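Local coordinates for glycosylation Associate Protein 2 (Streptococcus agalactiae serotype V, PDB 6OYC) that probably acts with its Gap1 and Gap3 partners in the glycosylation and accessory Sec export of a serine-rich surface adhesin, at residues K134-Q139 with L254-R259; Q153-L158 with S416-L421; F189-I194 with I280-M285. All coordinates share one frame; numbering follows the deposited sequence.

How the contacts relate
The chain first passes through 134-139 and 153-158, then 189-194, and later 254-259, 280-285 and 416-421. Contact 1 closes a loop of 114 residues made largely of strands. Contact 2 closes a much longer loop, and the two cross. Contact 3 closes its own loop between the ends of contact 2, and it also crosses contact 1. Strand 251-262 is the common element, since strands 132-135, 157-165 and 185-195 all pair with it. Contact 1 lies within this antiparallel sheet. Contacts 2 and 3 tie the same sheet to the domain built on the mixed sheet. Between these two contacts, Tyr157 OH is hydrogen-bonded with Glu191 OE2 and His282 NE2.

Contact 1. Residues K134-Q139 with L254-R259; sequences KLQVSQ and LGPLHR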
loop_
_atom_site.group_PDB
_atom_site.type_symbol
_atom_site.label_atom_id
_atom_site.label_comp_id
_atom_site.label_asym_id
_atom_site.label_seq_id
_atom_site.Cartn_x
_atom_site.Cartn_y
_atom_site.Cartn_z
ATOM N N LYS B 134 -6.713 -4.883 10.393
ATOM C CA LYS B 134 -8.147 -4.627 10.376
ATOM C C LYS B 134 -8.799 -5.128 11.663
ATOM O O LYS B 134 -8.444 -6.190 12.179
ATOM C CB LYS B 134 -8.809 -5.303 9.159
ATOM C CG LYS B 134 -8.680 -4.498 7.861
ATOM C CD LYS B 134 -8.822 -5.357 6.640
ATOM C CE LYS B 134 -7.501 -6.070 6.310
ATOM N NZ LYS B 134 -7.654 -6.884 5.078
ATOM N N LEU B 135 -9.719 -4.329 12.199
ATOM C CA LEU B 135 -10.700 -4.795 13.172
ATOM C C LEU B 135 -11.931 -5.187 12.367
ATOM O O LEU B 135 -12.606 -4.318 11.788
ATOM C CB LEU B 135 -11.015 -3.709 14.200
ATOM C CG LEU B 135 -9.927 -3.497 15.259
ATOM C CD1 LEU B 135 -8.751 -2.653 14.718
ATOM C CD2 LEU B 135 -10.499 -2.835 16.476
ATOM N N GLN B 136 -12.182 -6.491 12.285
ATOM C CA GLN B 136 -13.273 -7.042 11.491
ATOM C C GLN B 136 -14.609 -6.917 12.234
ATOM O O GLN B 136 -14.656 -6.842 13.468
ATOM C CB GLN B 136 -12.989 -8.510 11.151
ATOM C CG GLN B 136 -11.693 -8.744 10.360
ATOM C CD GLN B 136 -11.802 -8.279 8.901
ATOM O OE1 GLN B 136 -12.873 -7.896 8.427
ATOM N NE2 GLN B 136 -10.689 -8.312 8.196
ATOM N N VAL B 137 -15.709 -6.943 11.465
ATOM C CA VAL B 137 -17.030 -6.698 12.032
ATOM C C VAL B 137 -17.408 -7.755 13.055
ATOM O O VAL B 137 -18.357 -7.555 13.824
ATOM C CB VAL B 137 -18.131 -6.593 10.938
ATOM C CG1 VAL B 137 -17.941 -5.344 10.087
ATOM C CG2 VAL B 137 -18.204 -7.849 10.070
ATOM N N SER B 138 -16.691 -8.880 13.094
ATOM C CA SER B 138 -16.975 -9.868 14.128
ATOM C C SER B 138 -16.644 -9.332 15.514
ATOM O O SER B 138 -17.280 -9.734 16.492
ATOM C CB SER B 138 -16.198 -11.153 13.866
ATOM O OG SER B 138 -14.816 -10.883 13.845
ATOM N N GLN B 139 -15.638 -8.450 15.612
ATOM C CA GLN B 139 -15.311 -7.730 16.842
ATOM C C GLN B 139 -16.443 -6.856 17.364
ATOM O O GLN B 139 -16.350 -6.354 18.494
ATOM C CB GLN B 139 -14.162 -6.758 16.609
ATOM C CG GLN B 139 -12.837 -7.307 16.565
ATOM C CD GLN B 139 -11.890 -6.324 17.152
ATOM O OE1 GLN B 139 -12.290 -5.387 17.906
ATOM N NE2 GLN B 139 -10.618 -6.518 16.848
ATOM N N LEU B 254 -21.345 -1.619 7.590
ATOM C CA LEU B 254 -19.989 -1.460 8.097
ATOM C C LEU B 254 -19.092 -2.544 7.524
ATOM O O LEU B 254 -19.464 -3.721 7.510
ATOM C CB LEU B 254 -19.970 -1.531 9.620
ATOM C CG LEU B 254 -20.809 -0.435 10.275
ATOM C CD1 LEU B 254 -21.005 -0.727 11.744
ATOM C CD2 LEU B 254 -20.147 0.927 10.082
ATOM N N GLY B 255 -17.912 -2.151 7.072
ATOM C CA GLY B 255 -16.897 -3.104 6.699
ATOM C C GLY B 255 -15.747 -3.057 7.685
ATOM O O GLY B 255 -15.896 -2.584 8.810
ATOM N N PRO B 256 -14.574 -3.540 7.285
ATOM C CA PRO B 256 -13.435 -3.523 8.202
ATOM C C PRO B 256 -13.116 -2.113 8.672
ATOM O O PRO B 256 -13.271 -1.133 7.939
ATOM C CB PRO B 256 -12.284 -4.090 7.358
ATOM C CG PRO B 256 -12.939 -4.752 6.180
ATOM C CD PRO B 256 -14.194 -3.987 5.935
ATOM N N LEU B 257 -12.645 -2.022 9.913
ATOM C CA LEU B 257 -12.012 -0.813 10.426
ATOM C C LEU B 257 -10.503 -1.018 10.337
ATOM O O LEU B 257 -9.949 -1.885 11.021
ATOM C CB LEU B 257 -12.460 -0.528 11.864
ATOM C CG LEU B 257 -11.598 0.449 12.663
ATOM C CD1 LEU B 257 -11.683 1.841 12.036
ATOM C CD2 LEU B 257 -12.034 0.501 14.136
ATOM N N HIS B 258 -9.843 -0.229 9.488
ATOM C CA HIS B 258 -8.400 -0.303 9.298
ATOM C C HIS B 258 -7.700 0.588 10.300
ATOM O O HIS B 258 -8.128 1.723 10.538
ATOM C CB HIS B 258 -7.992 0.152 7.895
ATOM C CG HIS B 258 -8.625 -0.628 6.794
ATOM N ND1 HIS B 258 -7.979 -1.664 6.156
ATOM C CD2 HIS B 258 -9.834 -0.511 6.196
ATOM C CE1 HIS B 258 -8.767 -2.157 5.217
ATOM N NE2 HIS B 258 -9.895 -1.472 5.216
ATOM N N ARG B 259 -6.573 0.106 10.821
ATOM C CA ARG B 259 -5.678 0.951 11.601
ATOM C C ARG B 259 -4.252 0.769 11.104
ATOM O O ARG B 259 -3.817 -0.357 10.853
ATOM C CB ARG B 259 -5.785 0.640 13.098
ATOM C CG ARG B 259 -5.311 -0.753 13.510
ATOM C CD ARG B 259 -3.947 -0.622 14.124
ATOM N NE ARG B 259 -3.540 -1.840 14.800
ATOM C CZ ARG B 259 -2.301 -2.079 15.215
ATOM N NH1 ARG B 259 -1.344 -1.174 15.022
ATOM N NH2 ARG B 259 -2.021 -3.213 15.827
HETATM O O HOH W 1 -15.305 -3.495 11.577
#
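Leu135 and Leu257 form an antiparallel hydrogen-bonded pair. Leu135 N gives its hydrogen to Leu257 O at 2.7 Å, and Leu257 N returns one to Leu135 O at 3.0 Å. Both bonds are nearly straight. Water 1 donates to Leu135 O and to Gly255 O, so it carries the link past the last direct bond. Lys134 and His258 form the next pair, a non-hydrogen-bonded one. Their side chains run side by side. CG of Lys134 lies over one face of the His258 imidazole, 3.4 Å from ND1. A chi1 of -82° sets Lys134 CG and CD alongside the ring, with CD 3.5 Å from His258 CE1. Beyond a bend at chi3, the ammonium ends at the carbonyls of Pro329 and Leu331. The imidazole is gripped at both nitrogens, by Glu308 at ND1 and Glu191 at NE2, which fixes its rotation. Pro256 CB packs against Lys134 CG at 3.7 Å. On the other face of the sheet, Leu135 CB meets Leu257 CB at 4.2 Å. Val137 CG1 reaches Leu254 CB at 4.3 Å, where 134-139 has left the strand for a 3-10 turn. Strand 185-195 also pairs with strand 251-262, and strand 168-180 packs on Leu135 and Leu254.

Contact 2. Residues Q153-L158 with S416-L421; sequences QGNNYL and SLDIQL
Asp418 and Asn155 make the one direct hydrogen bond between segment 153-158 and the helix 416-421. Asn155 N donates to Asp418 OD1 at 2.8 Å, almost straight at 174°. It meets the oxygen from above the carboxylate plane. Two waters add to this grip. Water 3 donates to Asp418 OD2 at 2.7 Å and to Asn156 OD1 at 2.8 Å. Asn156 OD1 and Asp418 OD2 are both acceptors, 3.4 Å apart, and do not bond each other; the water supplies the protons. The amide and carboxylate planes stand 82° apart. Water 2 ties Gln153 O to Asn156 N and gives a weak bond to Asp418 OD1. The remaining contacts are van der Waals. Leu421 CD1 rests 3.8 Å from Gly154 CA, one helical turn on from Asp418. Gly154 has a positive phi of 68°, and its bare CA lies close to both side chains, 3.4 Å from Asp418 OD1. Asn156 uses its ND2 on Gln136, which links this segment to contact 1. The hairpin turn here joins strands 149-153 and 157-165. Helix 416-424 in turn packs on helix 398-403 and, through Gln420, on helix 429-444.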
loop_
_atom_site.group_PDB
_atom_site.type_symbol
_atom_site.label_atom_id
_atom_site.label_comp_id
_atom_site.label_asym_id
_atom_site.label_seq_id
_atom_site.Cartn_x
_atom_site.Cartn_y
_atom_site.Cartn_z
ATOM N N GLN B 153 -23.179 -9.911 5.932
ATOM C CA GLN B 153 -22.935 -10.306 4.545
ATOM C C GLN B 153 -21.549 -10.935 4.509
ATOM O O GLN B 153 -20.542 -10.298 4.207
ATOM C CB GLN B 153 -23.044 -9.114 3.603
ATOM C CG GLN B 153 -24.446 -8.522 3.485
ATOM C CD GLN B 153 -25.444 -9.525 2.917
ATOM O OE1 GLN B 153 -25.068 -10.439 2.170
ATOM N NE2 GLN B 153 -26.720 -9.359 3.264
ATOM N N GLY B 154 -21.507 -12.210 4.859
ATOM C CA GLY B 154 -20.228 -12.848 4.956
ATOM C C GLY B 154 -19.402 -12.306 6.111
ATOM O O GLY B 154 -19.899 -11.706 7.080
ATOM N N ASN B 155 -18.098 -12.500 5.980
ATOM C CA ASN B 155 -17.219 -12.268 7.108
ATOM C C ASN B 155 -16.807 -10.821 7.273
ATOM O O ASN B 155 -16.192 -10.494 8.289
ATOM C CB ASN B 155 -15.965 -13.130 6.994
ATOM C CG ASN B 155 -15.547 -13.688 8.319
ATOM O OD1 ASN B 155 -16.384 -14.178 9.080
ATOM N ND2 ASN B 155 -14.261 -13.603 8.625
ATOM N N ASN B 156 -17.128 -9.941 6.336
ATOM C CA ASN B 156 -16.517 -8.623 6.377
ATOM C C ASN B 156 -17.488 -7.447 6.344
ATOM O O ASN B 156 -17.032 -6.294 6.376
ATOM C CB ASN B 156 -15.509 -8.494 5.229
ATOM C CG ASN B 156 -14.416 -9.566 5.302
ATOM O OD1 ASN B 156 -14.493 -10.597 4.614
ATOM N ND2 ASN B 156 -13.407 -9.339 6.158
ATOM N N TYR B 157 -18.796 -7.690 6.298
ATOM C CA TYR B 157 -19.759 -6.597 6.272
ATOM C C TYR B 157 -20.920 -6.863 7.221
ATOM O O TYR B 157 -21.457 -7.977 7.272
ATOM C CB TYR B 157 -20.252 -6.349 4.848
ATOM C CG TYR B 157 -19.111 -5.866 3.996
ATOM C CD1 TYR B 157 -18.293 -6.765 3.314
ATOM C CD2 TYR B 157 -18.806 -4.510 3.923
ATOM C CE1 TYR B 157 -17.223 -6.311 2.553
ATOM C CE2 TYR B 157 -17.739 -4.053 3.168
ATOM C CZ TYR B 157 -16.950 -4.955 2.487
ATOM O OH TYR B 157 -15.882 -4.505 1.735
ATOM N N LEU B 158 -21.268 -5.832 7.989
ATOM C CA LEU B 158 -22.396 -5.842 8.901
ATOM C C LEU B 158 -23.382 -4.772 8.459
ATOM O O LEU B 158 -22.993 -3.628 8.176
ATOM C CB LEU B 158 -21.960 -5.602 10.348
ATOM C CG LEU B 158 -23.058 -5.228 11.343
ATOM C CD1 LEU B 158 -24.154 -6.286 11.409
ATOM C CD2 LEU B 158 -22.449 -4.989 12.736
ATOM N N SER B 416 -12.235 -16.834 0.033
ATOM C CA SER B 416 -12.667 -16.739 -1.358
ATOM C C SER B 416 -14.178 -16.593 -1.452
ATOM O O SER B 416 -14.691 -15.997 -2.411
ATOM C CB SER B 416 -12.202 -17.964 -2.155
ATOM O OG SER B 416 -12.757 -19.179 -1.665
ATOM N N LEU B 417 -14.907 -17.129 -0.470
ATOM C CA LEU B 417 -16.356 -16.951 -0.442
ATOM C C LEU B 417 -16.717 -15.483 -0.282
ATOM O O LEU B 417 -17.631 -14.980 -0.946
ATOM C CB LEU B 417 -16.964 -17.786 0.688
ATOM C CG LEU B 417 -16.613 -19.279 0.661
ATOM C CD1 LEU B 417 -17.454 -20.072 1.643
ATOM C CD2 LEU B 417 -16.775 -19.835 -0.751
ATOM N N ASP B 418 -15.998 -14.772 0.586
ATOM C CA ASP B 418 -16.227 -13.336 0.716
ATOM C C ASP B 418 -15.829 -12.594 -0.549
ATOM O O ASP B 418 -16.486 -11.617 -0.928
ATOM C CB ASP B 418 -15.465 -12.804 1.920
ATOM C CG ASP B 418 -15.980 -13.387 3.223
ATOM O OD1 ASP B 418 -17.225 -13.390 3.435
ATOM O OD2 ASP B 418 -15.142 -13.860 4.025
ATOM N N ILE B 419 -14.789 -13.063 -1.233
ATOM C CA ILE B 419 -14.401 -12.438 -2.491
ATOM C C ILE B 419 -15.487 -12.627 -3.547
ATOM O O ILE B 419 -15.781 -11.705 -4.317
ATOM C CB ILE B 419 -13.042 -12.986 -2.946
ATOM C CG1 ILE B 419 -11.998 -12.700 -1.860
ATOM C CG2 ILE B 419 -12.633 -12.358 -4.266
ATOM C CD1 ILE B 419 -10.611 -13.273 -2.145
ATOM N N GLN B 420 -16.118 -13.810 -3.594
ATOM C CA GLN B 420 -17.235 -13.986 -4.520
ATOM C C GLN B 420 -18.425 -13.125 -4.117
ATOM O O GLN B 420 -19.104 -12.549 -4.982
ATOM C CB GLN B 420 -17.670 -15.452 -4.609
ATOM C CG GLN B 420 -18.809 -15.635 -5.632
ATOM C CD GLN B 420 -19.045 -17.076 -6.050
ATOM O OE1 GLN B 420 -18.100 -17.847 -6.257
ATOM N NE2 GLN B 420 -20.320 -17.450 -6.171
ATOM N N LEU B 421 -18.712 -13.047 -2.814
ATOM C CA LEU B 421 -19.733 -12.114 -2.348
ATOM C C LEU B 421 -19.424 -10.696 -2.795
ATOM O O LEU B 421 -20.291 -10.001 -3.338
ATOM C CB LEU B 421 -19.853 -12.163 -0.830
ATOM C CG LEU B 421 -20.809 -13.224 -0.300
ATOM C CD1 LEU B 421 -20.879 -13.137 1.220
ATOM C CD2 LEU B 421 -22.186 -13.072 -0.951
HETATM O O HOH W 2 -17.825 -10.264 3.468
HETATM O O HOH W 3 -12.712 -12.710 4.205
#

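Contact 3. Residues F189-I194 with I280-M285; sequences FLEHII and IGHEFM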
loop_
_atom_site.group_PDB
_atom_site.type_symbol
_atom_site.label_atom_id
_atom_site.label_comp_id
_atom_site.label_asym_id
_atom_site.label_seq_id
_atom_site.Cartn_x
_atom_site.Cartn_y
_atom_site.Cartn_z
ATOM N N PHE B 189 -9.286 4.061 9.410
ATOM C CA PHE B 189 -10.228 4.254 8.309
ATOM C C PHE B 189 -11.324 3.199 8.370
ATOM O O PHE B 189 -11.042 1.998 8.349
ATOM C CB PHE B 189 -9.531 4.203 6.942
ATOM C CG PHE B 189 -10.490 4.274 5.805
ATOM C CD1 PHE B 189 -11.266 5.410 5.620
ATOM C CD2 PHE B 189 -10.659 3.199 4.950
ATOM C CE1 PHE B 189 -12.181 5.487 4.599
ATOM C CE2 PHE B 189 -11.574 3.270 3.922
ATOM C CZ PHE B 189 -12.339 4.415 3.748
ATOM N N LEU B 190 -12.569 3.644 8.408
ATOM C CA LEU B 190 -13.721 2.758 8.536
ATOM C C LEU B 190 -14.423 2.657 7.182
ATOM O O LEU B 190 -15.000 3.637 6.704
ATOM C CB LEU B 190 -14.675 3.288 9.600
ATOM C CG LEU B 190 -16.019 2.601 9.733
ATOM C CD1 LEU B 190 -15.769 1.242 10.343
ATOM C CD2 LEU B 190 -16.999 3.434 10.599
ATOM N N GLU B 191 -14.368 1.484 6.566
ATOM C CA GLU B 191 -15.211 1.196 5.415
ATOM C C GLU B 191 -16.662 1.185 5.839
ATOM O O GLU B 191 -17.051 0.389 6.699
ATOM C CB GLU B 191 -14.876 -0.165 4.836
ATOM C CG GLU B 191 -13.747 -0.189 3.916
ATOM C CD GLU B 191 -13.583 -1.566 3.334
ATOM O OE1 GLU B 191 -12.442 -2.084 3.437
ATOM O OE2 GLU B 191 -14.594 -2.111 2.796
ATOM N N HIS B 192 -17.481 2.013 5.211
ATOM C CA HIS B 192 -18.907 1.914 5.475
ATOM C C HIS B 192 -19.657 2.570 4.341
ATOM O O HIS B 192 -19.075 3.247 3.496
ATOM C CB HIS B 192 -19.279 2.586 6.782
ATOM C CG HIS B 192 -19.107 4.061 6.722
ATOM N ND1 HIS B 192 -17.866 4.648 6.588
ATOM C CD2 HIS B 192 -20.010 5.070 6.723
ATOM C CE1 HIS B 192 -18.011 5.960 6.533
ATOM N NE2 HIS B 192 -19.301 6.239 6.602
ATOM N N ILE B 193 -20.971 2.384 4.369
ATOM C CA ILE B 193 -21.904 2.980 3.430
ATOM C C ILE B 193 -23.198 3.279 4.176
ATOM O O ILE B 193 -23.669 2.457 4.964
ATOM C CB ILE B 193 -22.167 2.042 2.242
ATOM C CG1 ILE B 193 -21.034 2.147 1.233
ATOM C CG2 ILE B 193 -23.479 2.393 1.582
ATOM C CD1 ILE B 193 -20.939 0.919 0.379
ATOM N N ILE B 194 -23.772 4.452 3.907
ATOM C CA ILE B 194 -25.037 4.901 4.477
ATOM C C ILE B 194 -26.088 4.924 3.382
ATOM O O ILE B 194 -25.802 5.334 2.257
ATOM C CB ILE B 194 -24.928 6.317 5.077
ATOM C CG1 ILE B 194 -23.779 6.424 6.069
ATOM C CG2 ILE B 194 -26.241 6.699 5.718
ATOM C CD1 ILE B 194 -23.821 5.370 7.092
ATOM N N ILE B 280 -17.095 3.356 -2.745
ATOM C CA ILE B 280 -17.589 2.639 -1.574
ATOM C C ILE B 280 -16.508 2.427 -0.521
ATOM O O ILE B 280 -16.738 1.704 0.445
ATOM C CB ILE B 280 -18.248 1.298 -1.946
ATOM C CG1 ILE B 280 -17.233 0.314 -2.534
ATOM C CG2 ILE B 280 -19.457 1.517 -2.857
ATOM C CD1 ILE B 280 -17.679 -1.159 -2.408
ATOM N N GLY B 281 -15.351 3.077 -0.656
ATOM C CA GLY B 281 -14.311 2.948 0.348
ATOM C C GLY B 281 -13.400 1.758 0.164
ATOM O O GLY B 281 -12.732 1.348 1.122
ATOM N N HIS B 282 -13.364 1.178 -1.033
ATOM C CA HIS B 282 -12.405 0.136 -1.356
ATOM C C HIS B 282 -11.093 0.782 -1.756
ATOM O O HIS B 282 -11.073 1.648 -2.635
ATOM C CB HIS B 282 -12.927 -0.738 -2.495
ATOM C CG HIS B 282 -13.890 -1.784 -2.050
ATOM N ND1 HIS B 282 -14.336 -2.784 -2.885
ATOM C CD2 HIS B 282 -14.500 -1.985 -0.856
ATOM C CE1 HIS B 282 -15.177 -3.562 -2.223
ATOM N NE2 HIS B 282 -15.295 -3.098 -0.990
ATOM N N GLU B 283 -10.002 0.370 -1.110
ATOM C CA GLU B 283 -8.693 0.958 -1.327
ATOM C C GLU B 283 -7.763 -0.003 -2.053
ATOM O O GLU B 283 -7.912 -1.227 -1.977
ATOM C CB GLU B 283 -8.016 1.359 -0.009
ATOM C CG GLU B 283 -8.902 2.134 0.965
ATOM C CD GLU B 283 -8.352 2.121 2.393
ATOM O OE1 GLU B 283 -7.801 3.143 2.858
ATOM O OE2 GLU B 283 -8.462 1.071 3.049
ATOM N N PHE B 284 -6.792 0.588 -2.753
ATOM C CA PHE B 284 -5.510 -0.040 -3.017
ATOM C C PHE B 284 -4.437 1.010 -2.794
ATOM O O PHE B 284 -4.708 2.216 -2.789
ATOM C CB PHE B 284 -5.405 -0.644 -4.448
ATOM C CG PHE B 284 -5.499 0.370 -5.582
ATOM C CD1 PHE B 284 -6.738 0.778 -6.076
ATOM C CD2 PHE B 284 -4.346 0.872 -6.189
ATOM C CE1 PHE B 284 -6.818 1.690 -7.132
ATOM C CE2 PHE B 284 -4.419 1.782 -7.252
ATOM C CZ PHE B 284 -5.650 2.193 -7.719
ATOM N N MET B 285 -3.213 0.548 -2.596
ATOM C CA MET B 285 -2.096 1.457 -2.406
ATOM C C MET B 285 -1.009 1.161 -3.430
ATOM O O MET B 285 -0.881 0.036 -3.924
ATOM C CB MET B 285 -1.525 1.358 -0.987
ATOM C CG MET B 285 -2.431 2.003 0.035
ATOM S SD MET B 285 -3.817 0.949 0.424
ATOM C CE MET B 285 -4.494 1.859 1.830
HETATM O O HOH W 4 -10.231 -0.720 1.774
#
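Phe189, Glu191 and Ile193 of strand 185-195 meet the loop that leads into strand 283-289. This is a largely buried contact, made by side chains around the backbone carbonyl of Gly281, with a water beside it. The Phe189 ring takes Gly281 O at its edge, close to the ring plane, 3.6 Å from CE2. CG of Phe189 lies anti to the backbone N (chi1 175°), which carries the ring toward Gly281. The Glu283 side chain runs antiparallel to that of Phe189, its carboxylate oblique to the ring, with OE1 3.5 Å from Phe189 CD2. This carboxylate is paired with Arg275 and Arg260, and Arg275 also makes a cation-pi contact with Phe189. Glu191 CG packs on Gly281 O at 3.3 Å. Glu191 OE2 comes to the edge of the His282 ring, 3.7 Å from His282 CD2. Both Glu191 OE2 and His282 NE2 bond with Tyr157 OH. Water 4 accepts from Glu283 N at 3.1 Å. It lies 3.1 Å from Glu191 OE1 and 2.8 Å from Glu283 OE2. At the outer end Ile193 CD1 meets Ile280 CB at 3.6 Å. The contact joins the antiparallel strand domain to the mixed sheet. That sheet, largely parallel and flanked by helices, is consistent with this family's alpha/beta-hydrolase fold.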